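Side-chain contact in putative transcriptional regulator (Streptomyces coelicolor, PDB 2ZB9), which probably binds cis-regulatory DNA through a helix-turn-helix motif and acts as a TetR-family transcription factor: residues A[116-121]-A[126-131]. Residues are numbered along the deposited sequence; the frame is centred on the assembly and turned at random.
Sequences TELIGA and ADLATA
Leu128 reaches across from helix 126-153 to the last turn of helix 110-122, and a single methyl, CD2, makes the nearest approaches. Leu128 CD2 rests 3.5 Å from the methyl Ala121 CB, and the same carbon lies 4.0 Å from Leu118 O, a backbone carbonyl oxygen one turn earlier. The side chain of Leu118 is a looser neighbour: it leaves its helix neither toward 126-131 nor away from it, and Leu118 CD2 comes to 4.5 Å from Leu128 CD2, on a different side of that methyl from Ala121 CB. In Leu128, CG stands anti to the backbone N (chi1 -177°), which carries the side chain away from its own helix toward 116-121; chi2 of 60° then turns CD2 to face Ala121 CB and Leu118 O. No hydrogen bond crosses between 116-121 and 126-131; the contact is apolar and modest, burying 123 Å² in all. It joins the successive helices 110-122 and 126-153, linked by a short loop, in the all-helical C-terminal domain of a TetR-family regulator. Leu72 of helix 67-83 touches both Leu118 and Leu128, so a third helix joins the leucine cluster. At the turn, Asp125 OD1 accepts a hydrogen bond from Leu128 N, tying the first turn of helix 126-153 to the connecting loop, while Gln123 NE2 bonds to Ile119 O. Ile119, whose CB points away from 126-131, packs on Tyr175 of helix 163-179 and on Ile180 of the second subunit.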
loop_
_atom_site.group_PDB
_atom_site.type_symbol
_atom_site.label_atom_id
_atom_site.label_comp_id
_atom_site.label_asym_id
_atom_site.label_seq_id
_atom_site.Cartn_x
_atom_site.Cartn_y
_atom_site.Cartn_z
ATOM N N THR A 116 1.697 9.194 3.265
ATOM C CA THR A 116 2.569 8.014 3.279
ATOM C C THR A 116 3.345 7.891 4.588
ATOM O O THR A 116 3.617 6.783 5.058
ATOM C CB THR A 116 3.587 8.020 2.105
ATOM O OG1 THR A 116 4.359 9.225 2.137
ATOM C CG2 THR A 116 2.873 7.918 0.772
ATOM N N GLU A 117 3.706 9.020 5.185
ATOM C CA GLU A 117 4.435 8.974 6.444
ATOM C C GLU A 117 3.515 8.595 7.589
ATOM O O GLU A 117 3.959 8.010 8.574
ATOM C CB GLU A 117 5.135 10.310 6.720
ATOM C CG GLU A 117 6.306 10.559 5.767
ATOM C CD GLU A 117 7.200 11.714 6.199
ATOM O OE1 GLU A 117 8.179 12.012 5.475
ATOM O OE2 GLU A 117 6.926 12.319 7.258
ATOM N N LEU A 118 2.230 8.923 7.469
ATOM C CA LEU A 118 1.271 8.554 8.509
ATOM C C LEU A 118 0.994 7.050 8.389
ATOM O O LEU A 118 0.837 6.349 9.391
ATOM C CB LEU A 118 -0.029 9.346 8.345
ATOM C CG LEU A 118 0.023 10.798 8.828
ATOM C CD1 LEU A 118 -1.245 11.540 8.413
ATOM C CD2 LEU A 118 0.180 10.808 10.346
ATOM N N ILE A 119 0.931 6.561 7.153
ATOM C CA ILE A 119 0.709 5.140 6.917
ATOM C C ILE A 119 1.902 4.398 7.517
ATOM O O ILE A 119 1.751 3.361 8.167
ATOM C CB ILE A 119 0.632 4.835 5.405
ATOM C CG1 ILE A 119 -0.654 5.435 4.822
ATOM C CG2 ILE A 119 0.673 3.321 5.161
ATOM C CD1 ILE A 119 -0.711 5.412 3.310
ATOM N N GLY A 120 3.092 4.952 7.305
ATOM C CA GLY A 120 4.293 4.333 7.830
ATOM C C GLY A 120 4.290 4.260 9.342
ATOM O O GLY A 120 4.555 3.208 9.920
ATOM N N ALA A 121 3.991 5.380 9.991
ATOM C CA ALA A 121 3.959 5.424 11.454
ATOM C C ALA A 121 2.896 4.476 12.018
ATOM O O ALA A 121 3.097 3.846 13.057
ATOM C CB ALA A 121 3.695 6.869 11.928
ATOM N N ALA A 126 -0.651 1.238 17.103
ATOM C CA ALA A 126 -2.016 0.735 17.011
ATOM C C ALA A 126 -3.086 1.811 17.022
ATOM O O ALA A 126 -4.047 1.733 16.259
ATOM C CB ALA A 126 -2.274 -0.271 18.135
ATOM N N ASP A 127 -2.927 2.805 17.892
ATOM C CA ASP A 127 -3.891 3.891 17.994
ATOM C C ASP A 127 -3.920 4.756 16.738
ATOM O O ASP A 127 -4.987 5.167 16.286
ATOM C CB ASP A 127 -3.585 4.762 19.212
ATOM C CG ASP A 127 -3.809 4.031 20.524
ATOM O OD1 ASP A 127 -4.900 3.451 20.710
ATOM O OD2 ASP A 127 -2.894 4.041 21.376
ATOM N N LEU A 128 -2.752 5.037 16.172
ATOM C CA LEU A 128 -2.702 5.849 14.968
ATOM C C LEU A 128 -3.354 5.082 13.809
ATOM O O LEU A 128 -4.101 5.659 13.012
ATOM C CB LEU A 128 -1.249 6.213 14.636
ATOM C CG LEU A 128 -1.027 7.139 13.435
ATOM C CD1 LEU A 128 -1.744 8.464 13.672
ATOM C CD2 LEU A 128 0.465 7.364 13.227
ATOM N N ALA A 129 -3.082 3.783 13.728
ATOM C CA ALA A 129 -3.658 2.951 12.676
ATOM C C ALA A 129 -5.181 3.017 12.755
ATOM O O ALA A 129 -5.859 3.139 11.740
ATOM C CB ALA A 129 -3.182 1.496 12.821
ATOM N N THR A 130 -5.718 2.942 13.966
ATOM C CA THR A 130 -7.164 3.009 14.151
ATOM C C THR A 130 -7.720 4.350 13.688
ATOM O O THR A 130 -8.763 4.404 13.038
ATOM C CB THR A 130 -7.544 2.783 15.629
ATOM O OG1 THR A 130 -7.242 1.429 15.990
ATOM C CG2 THR A 130 -9.030 3.048 15.857
ATOM N N ALA A 131 -7.020 5.431 14.021
ATOM C CA ALA A 131 -7.447 6.773 13.628
ATOM C C ALA A 131 -7.348 6.961 12.109
ATOM O O ALA A 131 -8.171 7.650 11.499
ATOM C CB ALA A 131 -6.598 7.816 14.340
#